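Local coordinates for ATP/GTP-binding site-containing protein A (Brucella abortus, PDB 6NTR) that is a periplasmic protein with a beta-barrel-like fold that functions to maintain cell envelope integrity, although its molecular activity is not known, at residues A[174-179]-A[218-223]; A[9-14]-A[234-239]; A[82-87]-A[94-99]; A[77-82]-A[149-154]. All coordinates share one frame; numbering follows the deposited sequence. Where two conformers were deposited one is given.

Interaction 1 (A[174-179]-A[218-223]); sequences DETKVM and ITRDMT. Unlike the reference sequence in segment 218-223: Met-222 (reference Leu). With EDO (1,2-ethanediol), chain G.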
# COMPACT_ATOMS: atom_id res chain seq x y z
N ASP A 174 9.82 -17.80 8.43
CA ASP A 174 9.51 -18.44 7.18
C ASP A 174 9.72 -17.46 6.03
O ASP A 174 10.20 -17.84 4.98
CB ASP A 174 8.07 -18.94 7.19
CG ASP A 174 7.89 -20.16 8.05
OD1 ASP A 174 8.90 -20.75 8.46
OD2 ASP A 174 6.73 -20.53 8.33
N GLU A 175 9.37 -16.21 6.23
CA GLU A 175 9.53 -15.21 5.20
C GLU A 175 10.97 -15.04 4.77
O GLU A 175 11.27 -14.87 3.60
CB GLU A 175 8.93 -13.89 5.64
CG GLU A 175 7.42 -13.89 5.69
CD GLU A 175 6.85 -12.52 5.94
OE1 GLU A 175 7.39 -11.82 6.80
OE2 GLU A 175 5.89 -12.12 5.28
N THR A 176 11.89 -15.07 5.73
CA THR A 176 13.30 -14.89 5.42
C THR A 176 13.89 -15.96 4.51
O THR A 176 14.69 -15.64 3.65
CB THR A 176 14.17 -14.84 6.68
OG1 THR A 176 13.99 -16.03 7.44
CG2 THR A 176 13.84 -13.64 7.51
N LYS A 177 13.50 -17.21 4.70
CA LYS A 177 14.08 -18.26 3.89
C LYS A 177 13.83 -18.05 2.41
O LYS A 177 14.71 -18.29 1.60
CB LYS A 177 13.66 -19.66 4.36
CG LYS A 177 12.21 -19.85 4.72
CD LYS A 177 11.97 -21.25 5.27
CE LYS A 177 10.48 -21.56 5.37
NZ LYS A 177 10.19 -23.01 5.46
N VAL A 178 12.64 -17.57 2.09
CA VAL A 178 12.20 -17.30 0.74
C VAL A 178 13.02 -16.22 0.02
O VAL A 178 13.29 -16.33 -1.17
CB VAL A 178 10.69 -16.93 0.80
CG1 VAL A 178 10.22 -16.02 -0.32
CG2 VAL A 178 9.86 -18.19 0.86
N MSE A 179 13.40 -15.19 0.75
CA MSE A 179 14.10 -14.04 0.21
C MSE A 179 15.49 -14.17 -0.35
O MSE A 179 15.72 -13.59 -1.43
CB MSE A 179 14.20 -13.02 1.32
CG MSE A 179 12.84 -12.46 1.65
SE MSE A 179 13.13 -10.79 2.61
CE MSE A 179 14.66 -10.12 1.61
N ILE A 218 11.74 -3.21 0.54
CA ILE A 218 11.00 -4.46 0.64
C ILE A 218 10.24 -4.44 1.95
O ILE A 218 10.62 -3.76 2.89
CB ILE A 218 11.97 -5.64 0.55
CG1 ILE A 218 12.66 -5.63 -0.81
CG2 ILE A 218 11.25 -6.95 0.74
CD1 ILE A 218 13.49 -6.85 -1.08
N THR A 219 9.10 -5.12 1.99
CA THR A 219 8.31 -5.24 3.20
C THR A 219 7.78 -6.66 3.28
O THR A 219 7.66 -7.34 2.27
CB THR A 219 7.12 -4.30 3.24
OG1 THR A 219 6.11 -4.80 2.38
CG2 THR A 219 7.51 -2.95 2.77
N ARG A 220 7.43 -7.08 4.49
CA ARG A 220 6.93 -8.43 4.71
C ARG A 220 6.07 -8.41 5.96
O ARG A 220 5.82 -7.36 6.54
CB ARG A 220 8.07 -9.43 4.84
CG ARG A 220 9.01 -9.16 5.99
CD ARG A 220 10.08 -10.23 6.01
NE ARG A 220 11.07 -10.04 7.05
CZ ARG A 220 10.94 -10.50 8.29
NH1 ARG A 220 9.85 -11.16 8.65
NH2 ARG A 220 11.91 -10.29 9.18
N ASP A 221 5.58 -9.56 6.37
CA ASP A 221 4.84 -9.69 7.62
C ASP A 221 3.75 -8.67 7.76
O ASP A 221 3.60 -8.06 8.79
CB ASP A 221 5.77 -9.60 8.82
CG ASP A 221 5.24 -10.32 10.05
OD1 ASP A 221 4.03 -10.49 10.18
OD2 ASP A 221 6.05 -10.70 10.89
N MSE A 222 3.00 -8.45 6.71
CA MSE A 222 1.94 -7.47 6.72
C MSE A 222 0.73 -7.87 7.46
O MSE A 222 0.44 -9.05 7.60
CB MSE A 222 1.44 -7.18 5.32
CG MSE A 222 2.22 -7.92 4.25
SE MSE A 222 2.64 -6.51 3.02
CE MSE A 222 0.81 -5.95 2.69
N THR A 223 0.07 -6.89 8.03
CA THR A 223 -1.19 -7.11 8.68
C THR A 223 -2.01 -5.89 8.34
O THR A 223 -1.57 -4.79 8.54
CB THR A 223 -1.05 -7.25 10.20
OG1 THR A 223 -0.40 -8.48 10.50
CG2 THR A 223 -2.40 -7.25 10.85
C1 EDO G . 7.54 -4.30 -0.75
O1 EDO G . 7.46 -5.72 -0.62
C2 EDO G . 6.18 -3.69 -0.51
O2 EDO G . 6.34 -2.28 -0.53
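Glu-175 OE2, on the short helix 174-179, is gripped by two backbone N-H groups: it accepts from Asp-221 N at 2.8 Å on its syn lone pair, and also from the backbone N of Leu-235. The other oxygen, OE1, meets the guanidinium: Arg-220 NH1 reaches Glu-175 OE1 at 3.1 Å in an almost straight salt-bridge bond (171°). OE1 lies in the guanidinium plane, whereas the carboxylate itself is turned 82° against it. The first torsion of Arg-220 sets CG between its backbone N and carbonyl carbon (chi1 61°), which carries the extended chain past the carboxylate, Arg-220 CD lying 3.2 Å from Glu-175 OE1. Thr-176 CG2 lies over one guanidinium face, toward its rim, 4.2 Å from Arg-220 NH2. Tyr-214 OH holds Arg-220 NE and Asp-173 adds a second salt bridge, so the buried guanidinium is fixed from several directions. Farther along the helix, the selenomethionine Met-179 makes a looser apolar contact through CE with Ile-218 CD1 at 4.4 Å. Thr-219 N donates a hydrogen bond to O1 of a bound 1,2-ethanediol, probably from the crystallisation liquor. One buried carboxylate thus ties a short helix to strand 229-240 and to the corner between strands 219-220 and 222-225 of the beta-barrel-like fold.

Interaction 2 (A[9-14]-A[234-239]); sequences RAIYDL and KLVKLD. With EDO (1,2-ethanediol), chain G.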
# COMPACT_ATOMS: atom_id res chain seq x y z
N ARG A 9 9.87 -8.35 -7.33
CA ARG A 9 8.52 -8.86 -7.43
C ARG A 9 8.35 -9.64 -6.15
O ARG A 9 9.22 -10.40 -5.77
CB ARG A 9 8.28 -9.74 -8.64
CG ARG A 9 6.85 -10.23 -8.76
CD ARG A 9 6.67 -11.08 -10.00
NE ARG A 9 5.48 -11.91 -9.95
CZ ARG A 9 5.48 -13.21 -10.20
NH1 ARG A 9 6.62 -13.82 -10.48
NH2 ARG A 9 4.36 -13.91 -10.14
N ALA A 10 7.23 -9.44 -5.48
CA ALA A 10 6.99 -10.08 -4.21
C ALA A 10 5.57 -10.60 -4.18
O ALA A 10 4.62 -9.87 -4.48
CB ALA A 10 7.23 -9.09 -3.08
N ILE A 11 5.42 -11.87 -3.83
CA ILE A 11 4.13 -12.51 -3.78
C ILE A 11 3.82 -12.81 -2.33
O ILE A 11 4.61 -13.47 -1.65
CB ILE A 11 4.11 -13.82 -4.58
CG1 ILE A 11 4.50 -13.57 -6.02
CG2 ILE A 11 2.74 -14.41 -4.52
CD1 ILE A 11 4.69 -14.85 -6.76
N TYR A 12 2.68 -12.33 -1.88
CA TYR A 12 2.24 -12.52 -0.51
C TYR A 12 1.03 -13.43 -0.51
O TYR A 12 0.19 -13.35 -1.41
CB TYR A 12 1.90 -11.19 0.16
CG TYR A 12 3.02 -10.18 0.20
CD1 TYR A 12 3.20 -9.27 -0.82
CD2 TYR A 12 3.89 -10.13 1.28
CE1 TYR A 12 4.21 -8.35 -0.78
CE2 TYR A 12 4.90 -9.20 1.33
CZ TYR A 12 5.06 -8.32 0.29
OH TYR A 12 6.05 -7.37 0.29
N ASP A 13 0.94 -14.29 0.49
CA ASP A 13 -0.23 -15.12 0.71
C ASP A 13 -1.09 -14.51 1.81
O ASP A 13 -0.60 -14.21 2.90
CB ASP A 13 0.17 -16.54 1.07
CG ASP A 13 -1.00 -17.38 1.43
OD1 ASP A 13 -1.74 -17.76 0.50
OD2 ASP A 13 -1.20 -17.63 2.64
N LEU A 14 -2.34 -14.27 1.47
CA LEU A 14 -3.30 -13.64 2.35
C LEU A 14 -4.14 -14.61 3.14
O LEU A 14 -4.60 -15.62 2.63
CB LEU A 14 -4.22 -12.72 1.56
CG LEU A 14 -3.60 -11.71 0.59
CD1 LEU A 14 -4.68 -10.79 0.05
CD2 LEU A 14 -2.50 -10.91 1.26
N LYS A 234 1.72 -12.71 4.19
CA LYS A 234 3.04 -13.27 4.40
C LYS A 234 3.76 -13.47 3.08
O LYS A 234 3.23 -14.09 2.18
CB LYS A 234 2.95 -14.58 5.17
CG LYS A 234 2.38 -14.48 6.56
CD LYS A 234 3.28 -13.66 7.46
CE LYS A 234 3.05 -13.96 8.92
NZ LYS A 234 4.16 -14.80 9.43
N LEU A 235 4.97 -12.95 2.97
CA LEU A 235 5.74 -13.07 1.77
C LEU A 235 6.07 -14.52 1.54
O LEU A 235 6.55 -15.20 2.42
CB LEU A 235 7.03 -12.27 1.88
CG LEU A 235 7.80 -11.94 0.61
CD1 LEU A 235 7.29 -10.68 -0.04
CD2 LEU A 235 9.26 -11.79 0.94
N VAL A 236 5.82 -14.99 0.32
CA VAL A 236 6.09 -16.38 -0.02
C VAL A 236 7.06 -16.52 -1.18
O VAL A 236 7.47 -17.65 -1.47
CB VAL A 236 4.79 -17.16 -0.32
CG1 VAL A 236 3.88 -17.12 0.87
CG2 VAL A 236 4.10 -16.64 -1.57
N LYS A 237 7.46 -15.44 -1.84
CA LYS A 237 8.44 -15.54 -2.91
C LYS A 237 8.96 -14.15 -3.23
O LYS A 237 8.17 -13.20 -3.33
CB LYS A 237 7.83 -16.17 -4.15
CG LYS A 237 8.80 -16.49 -5.27
CD LYS A 237 8.07 -17.22 -6.40
CE LYS A 237 9.01 -17.61 -7.51
NZ LYS A 237 9.64 -16.39 -8.09
N LEU A 238 10.27 -14.01 -3.41
CA LEU A 238 10.88 -12.71 -3.62
C LEU A 238 11.87 -12.82 -4.76
O LEU A 238 12.79 -13.65 -4.71
CB LEU A 238 11.56 -12.22 -2.35
CG LEU A 238 12.29 -10.91 -2.57
CD1 LEU A 238 11.26 -9.82 -2.73
CD2 LEU A 238 13.21 -10.63 -1.41
N ASP A 239 11.68 -11.98 -5.78
CA ASP A 239 12.54 -11.97 -6.95
C ASP A 239 13.22 -10.61 -7.02
O ASP A 239 12.55 -9.58 -7.12
CB ASP A 239 11.75 -12.26 -8.22
CG ASP A 239 11.39 -13.72 -8.32
OD1 ASP A 239 12.29 -14.56 -8.09
OD2 ASP A 239 10.22 -14.03 -8.63
C1 EDO G . 7.54 -4.30 -0.75
O1 EDO G . 7.46 -5.72 -0.62
C2 EDO G . 6.18 -3.69 -0.51
O2 EDO G . 6.34 -2.28 -0.53
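Strands 9-14 and 234-239 run antiparallel with a marked twist, the axes of these short segments inclined at 138° and 4.3 Å apart at their closest. Arg-9 with Asp-239, Ile-11 with Lys-237 and Asp-13 with Lys-234 are hydrogen-bonded pairs; in the first, Asp-239 N donates to Arg-9 O at 2.9 Å. Between the last two the register slips by one residue: Val-236 and Lys-237 both face Ile-11, whose carbonyl accepts a straight bond from Val-236 N at 2.8 Å and a weak one from Lys-237 N. This is a classic beta bulge. The pairing sets the first strand of the protein, 8-19, beside its last, 229-240, and strand 25-39 flanks the first one on its other edge, as part of the beta-barrel-like wall. On the face of Ala-10 and Tyr-12, Leu-235 CD1 lies over the tyrosine ring, though the modelled spacing is too tight to be trusted. Tyr-12 OH is hydrogen-bonded to Thr-219 O, and O1 of the bound 1,2-ethanediol lies doubtfully close to it. At the bulge, Ile-11 CG2 meets Val-236 CG2 at 3.9 Å, the two side chains crossing at about a right angle. On the face of Arg-9 and Ile-11, the extended Arg-9 chain runs beside Asp-239, with Arg-9 NH1 4.1 Å from Asp-239 OD2, beyond salt-bridge range. Ile-11 CD1 covers one face of that guanidinium, toward its rim.

Interaction 3 (A[82-87]-A[94-99]); sequences VNKTFV and EVRGDA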
# COMPACT_ATOMS: atom_id res chain seq x y z
N VAL A 82 -3.95 3.86 -12.47
CA VAL A 82 -5.10 3.11 -12.99
C VAL A 82 -5.57 2.10 -11.93
O VAL A 82 -4.78 1.27 -11.48
CB VAL A 82 -4.80 2.34 -14.30
CG1 VAL A 82 -6.06 1.73 -14.92
CG2 VAL A 82 -4.13 3.20 -15.35
N ASN A 83 -6.86 2.11 -11.61
CA ASN A 83 -7.43 1.19 -10.63
C ASN A 83 -8.55 0.38 -11.25
O ASN A 83 -9.63 0.91 -11.50
CB ASN A 83 -7.99 1.93 -9.42
CG ASN A 83 -7.02 1.98 -8.30
OD1 ASN A 83 -6.04 1.25 -8.27
ND2 ASN A 83 -7.31 2.81 -7.33
N LYS A 84 -8.32 -0.92 -11.43
CA LYS A 84 -9.37 -1.83 -11.87
C LYS A 84 -9.72 -2.80 -10.75
O LYS A 84 -8.84 -3.29 -10.04
CB LYS A 84 -8.97 -2.59 -13.14
CG LYS A 84 -9.46 -1.92 -14.42
CD LYS A 84 -8.71 -2.36 -15.67
CE LYS A 84 -9.12 -1.49 -16.85
NZ LYS A 84 -8.40 -1.75 -18.13
N THR A 85 -11.02 -3.06 -10.61
CA THR A 85 -11.57 -3.91 -9.57
C THR A 85 -12.57 -4.87 -10.21
O THR A 85 -13.58 -4.44 -10.77
CB THR A 85 -12.26 -3.07 -8.49
OG1 THR A 85 -11.39 -2.00 -8.08
CG2 THR A 85 -12.61 -3.92 -7.28
N PHE A 86 -12.30 -6.18 -10.13
CA PHE A 86 -13.18 -7.20 -10.67
C PHE A 86 -13.87 -7.95 -9.54
O PHE A 86 -13.20 -8.46 -8.63
CB PHE A 86 -12.41 -8.20 -11.52
CG PHE A 86 -11.70 -7.59 -12.70
CD1 PHE A 86 -12.41 -7.24 -13.82
CD2 PHE A 86 -10.33 -7.40 -12.68
CE1 PHE A 86 -11.77 -6.68 -14.87
CE2 PHE A 86 -9.69 -6.85 -13.74
CZ PHE A 86 -10.41 -6.49 -14.83
N VAL A 87 -15.19 -8.06 -9.60
CA VAL A 87 -15.97 -8.81 -8.62
C VAL A 87 -16.53 -10.05 -9.30
O VAL A 87 -17.44 -9.95 -10.14
CB VAL A 87 -17.10 -7.98 -8.01
CG1 VAL A 87 -17.81 -8.79 -6.96
CG2 VAL A 87 -16.57 -6.74 -7.40
N GLU A 94 -13.56 1.08 -12.20
CA GLU A 94 -12.33 1.47 -12.84
C GLU A 94 -12.04 2.89 -12.44
O GLU A 94 -12.90 3.74 -12.55
CB GLU A 94 -12.45 1.34 -14.35
CG GLU A 94 -11.23 1.81 -15.13
CD GLU A 94 -11.34 1.51 -16.62
OE1 GLU A 94 -12.46 1.48 -17.16
OE2 GLU A 94 -10.28 1.29 -17.23
N VAL A 95 -10.83 3.15 -11.98
CA VAL A 95 -10.42 4.49 -11.60
C VAL A 95 -9.14 4.72 -12.35
O VAL A 95 -8.27 3.87 -12.37
CB VAL A 95 -10.24 4.69 -10.09
CG1 VAL A 95 -9.74 6.09 -9.82
CG2 VAL A 95 -11.56 4.48 -9.37
N ARG A 96 -9.05 5.87 -12.98
CA ARG A 96 -7.92 6.18 -13.83
C ARG A 96 -7.78 7.69 -13.87
O ARG A 96 -8.76 8.39 -14.13
CB ARG A 96 -8.14 5.63 -15.24
CG ARG A 96 -6.92 5.66 -16.18
CD ARG A 96 -7.40 5.47 -17.61
NE ARG A 96 -7.97 4.15 -17.81
CZ ARG A 96 -7.29 3.09 -18.24
NH1 ARG A 96 -6.02 3.20 -18.62
NH2 ARG A 96 -7.92 1.93 -18.36
N GLY A 97 -6.58 8.19 -13.63
CA GLY A 97 -6.39 9.62 -13.73
C GLY A 97 -4.94 10.03 -13.57
O GLY A 97 -4.02 9.22 -13.72
N ASP A 98 -4.77 11.31 -13.31
CA ASP A 98 -3.45 11.90 -13.12
C ASP A 98 -3.48 12.88 -11.97
O ASP A 98 -4.52 13.42 -11.60
CB ASP A 98 -2.98 12.61 -14.38
CG ASP A 98 -1.50 12.90 -14.33
OD1 ASP A 98 -0.71 11.94 -14.44
OD2 ASP A 98 -1.12 14.08 -14.14
N ALA A 99 -2.29 13.12 -11.41
CA ALA A 99 -2.12 14.17 -10.42
C ALA A 99 -0.73 14.77 -10.56
O ALA A 99 0.22 14.09 -10.93
CB ALA A 99 -2.32 13.65 -9.00
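Asn-83 and Val-95 form the tight centre of this contact, a hydrogen-bonded antiparallel pair bound in both directions. Val-95 N donates to Asn-83 O at 2.6 Å; the return bond from Asn-83 N to Val-95 O is modelled so short that its exact length is doubtful. The side chains of the pair meet close to the backbone, Asn-83 CB against Val-95 CB at 3.6 Å, and Val-95 is buried, with Ala-155 also packed on it. The strand axes are 4.4 Å apart and almost exactly antiparallel, at 179°. These are the two arms of the beta hairpin made by strands 78-87 and 90-102, and the first arm also pairs with strand 62-72 through Val-82 and Lys-84. On the opposite face Val-82, Lys-84, Glu-94 and Arg-96 are all partly exposed; long side chains make most of the contacts here, and the cross-strand charge pair is loose. Arg-96 bends at its third side-chain torsion (chi3 -65°), which lays the guanidinium flat over Val-82: Val-82 CG1 sits beneath the centre of the group, 3.8 Å from Arg-96 CZ. The edge of the guanidinium is turned to Glu-94, where Arg-96 NH2 donates to Glu-94 OE2 at 2.7 Å, close to the guanidinium plane. Lys-84 lies alongside Glu-94 and completes a three-residue salt-bridge network, but loosely, since Lys-84 NZ stays 3.7 Å from Glu-94 OE2. Both cations therefore look to the same oxygen, and its negative charge would be expected to offset their closeness, Lys-84 NZ lying 3.7 Å from Arg-96 NH2.

Interaction 4 (A[77-82]-A[149-154]); sequences KDFRFV and FDASED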
# COMPACT_ATOMS: atom_id res chain seq x y z
N LYS A 77 6.93 14.81 -8.85
CA LYS A 77 5.89 15.81 -9.06
C LYS A 77 4.74 15.30 -9.92
O LYS A 77 3.71 15.98 -10.02
CB LYS A 77 6.48 17.07 -9.71
CG LYS A 77 7.09 18.06 -8.71
CD LYS A 77 7.33 19.43 -9.34
CE LYS A 77 7.58 20.48 -8.26
NZ LYS A 77 7.66 21.87 -8.81
N ASP A 78 4.87 14.14 -10.53
CA ASP A 78 3.79 13.58 -11.31
C ASP A 78 3.50 12.17 -10.83
O ASP A 78 4.37 11.50 -10.27
CB ASP A 78 4.13 13.58 -12.79
CG ASP A 78 2.98 13.12 -13.64
OD1 ASP A 78 1.87 13.67 -13.48
OD2 ASP A 78 3.17 12.16 -14.43
N PHE A 79 2.26 11.72 -11.05
CA PHE A 79 1.81 10.43 -10.55
C PHE A 79 0.66 9.95 -11.44
O PHE A 79 -0.44 10.50 -11.36
CB PHE A 79 1.37 10.56 -9.09
CG PHE A 79 1.02 9.26 -8.43
CD1 PHE A 79 1.92 8.22 -8.39
CD2 PHE A 79 -0.20 9.10 -7.81
CE1 PHE A 79 1.59 7.04 -7.77
CE2 PHE A 79 -0.53 7.93 -7.19
CZ PHE A 79 0.37 6.89 -7.17
N ARG A 80 0.93 8.97 -12.29
CA ARG A 80 -0.08 8.37 -13.15
C ARG A 80 -0.62 7.10 -12.49
O ARG A 80 0.14 6.31 -11.94
CB ARG A 80 0.49 8.04 -14.53
CG ARG A 80 0.78 9.25 -15.43
CD ARG A 80 1.16 8.84 -16.86
NE ARG A 80 2.61 8.81 -17.08
CZ ARG A 80 3.31 9.83 -17.55
NH1 ARG A 80 2.70 10.97 -17.85
NH2 ARG A 80 4.62 9.72 -17.73
N PHE A 81 -1.94 6.91 -12.56
CA PHE A 81 -2.58 5.80 -11.84
C PHE A 81 -3.82 5.20 -12.54
O PHE A 81 -4.65 5.94 -13.08
CB PHE A 81 -2.97 6.24 -10.41
CG PHE A 81 -3.89 7.44 -10.36
CD1 PHE A 81 -5.27 7.28 -10.35
CD2 PHE A 81 -3.36 8.71 -10.28
CE1 PHE A 81 -6.09 8.37 -10.28
CE2 PHE A 81 -4.19 9.80 -10.22
CZ PHE A 81 -5.55 9.63 -10.22
N VAL A 82 -3.95 3.86 -12.47
CA VAL A 82 -5.10 3.11 -12.99
C VAL A 82 -5.57 2.10 -11.93
O VAL A 82 -4.78 1.27 -11.48
CB VAL A 82 -4.80 2.34 -14.30
CG1 VAL A 82 -6.06 1.73 -14.92
CG2 VAL A 82 -4.13 3.20 -15.35
N PHE A 149 -1.15 11.00 -1.06
CA PHE A 149 -2.15 10.82 -2.10
C PHE A 149 -1.72 9.52 -2.73
O PHE A 149 -0.62 9.44 -3.25
CB PHE A 149 -2.12 11.92 -3.16
CG PHE A 149 -3.12 11.72 -4.25
CD1 PHE A 149 -4.46 11.87 -3.99
CD2 PHE A 149 -2.73 11.34 -5.50
CE1 PHE A 149 -5.40 11.67 -4.98
CE2 PHE A 149 -3.66 11.13 -6.50
CZ PHE A 149 -4.99 11.29 -6.23
N ASP A 150 -2.55 8.50 -2.66
CA ASP A 150 -2.16 7.21 -3.21
C ASP A 150 -3.04 6.70 -4.36
O ASP A 150 -2.76 5.67 -4.94
CB ASP A 150 -2.06 6.18 -2.09
CG ASP A 150 -3.34 6.00 -1.34
OD1 ASP A 150 -4.31 6.69 -1.66
OD2 ASP A 150 -3.37 5.16 -0.43
N ALA A 151 -4.09 7.43 -4.66
CA ALA A 151 -4.99 7.07 -5.75
C ALA A 151 -5.68 5.75 -5.50
O ALA A 151 -5.98 5.01 -6.43
CB ALA A 151 -4.26 7.03 -7.09
N SER A 152 -5.91 5.43 -4.24
CA SER A 152 -6.74 4.29 -3.91
C SER A 152 -8.17 4.75 -3.65
O SER A 152 -8.44 5.94 -3.49
CB SER A 152 -6.16 3.54 -2.72
OG SER A 152 -6.18 4.37 -1.58
N GLU A 153 -9.08 3.78 -3.63
CA GLU A 153 -10.51 4.05 -3.60
C GLU A 153 -10.87 5.01 -4.72
O GLU A 153 -10.56 4.71 -5.88
CB GLU A 153 -10.93 4.55 -2.23
CG GLU A 153 -10.57 3.49 -1.19
CD GLU A 153 -10.95 3.85 0.22
OE1 GLU A 153 -11.25 5.02 0.51
OE2 GLU A 153 -10.92 2.93 1.05
N ASP A 154 -11.49 6.14 -4.44
CA ASP A 154 -11.87 7.06 -5.50
C ASP A 154 -10.81 8.06 -6.00
O ASP A 154 -11.05 8.82 -6.92
CB ASP A 154 -13.19 7.76 -5.17
CG ASP A 154 -14.33 6.78 -4.97
OD1 ASP A 154 -14.24 5.65 -5.45
OD2 ASP A 154 -15.33 7.14 -4.33
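Phe-79 is the first residue of segment 77-82 to meet the loop 149-154. Its ring touches Phe-149 obliquely, Phe-79 CD2 lying 4.1 Å from Phe-149 CD2, while the next carbon, Phe-79 CE2, reaches Ala-151 CB at 3.8 Å. The carbonyl oxygen of Asp-150 sits at the edge of the Phe-79 ring and in its plane, 3.9 Å from CE2, and Phe-125 stacks on the same phenylalanine from outside the two segments. Arg-80 points away from the loop, as expected one step along a strand, and the chain then turns its next residue back toward it. Strand 78-87 belongs to the beta-barrel-like fold, held between strands 62-72 and 90-102, and through its two phenylalanines it receives the irregular loop that joins strands 143-148 and 159-165. Phe-81 places CG between its backbone N and carbonyl carbon (chi1 58°), a setting that presents one ring face to the methyl group of Ala-151. Ala-151 CB lies 3.6 Å from the Phe-81 centroid in a CH-pi contact, displaced toward the rim on the side of CG. The edge of Phe-149 is directed at the face of Phe-81 in an offset edge-to-face pair, with ring centroids 5.9 Å apart and planes at 71°. Ala-151 has backbone angles in the left-handed region, and around it the loop is folded by an Asx turn in which Ser-152 N donates to Asp-150 OD1 at 3.3 Å. Leu-110 and Val-108 of strand 105-112 add apolar cover to Phe-81 and Phe-149 respectively.

The four contacts fall into two groups within the beta-barrel-like fold. Interactions 1 and 2 have centres about 7 Å apart and touch through Glu-175 with Leu-235 and Thr-219 with Tyr-12; both border the same 1,2-ethanediol. Interactions 3 and 4 have centres about 9 Å apart, share Val-82 on strand 78-87, and meet through Gly-97 and Phe-81. The centres of interactions 1 and 2 lie about 23 to 28 Å from those of interactions 3 and 4. Along the chain, interaction 2 spans all the others by joining the first strand to the last; interaction 4 encloses interaction 3, and interaction 1 follows both. Helix and terminal-strand contacts thus hold one region of the antiparallel fold, hairpin and loop contacts another.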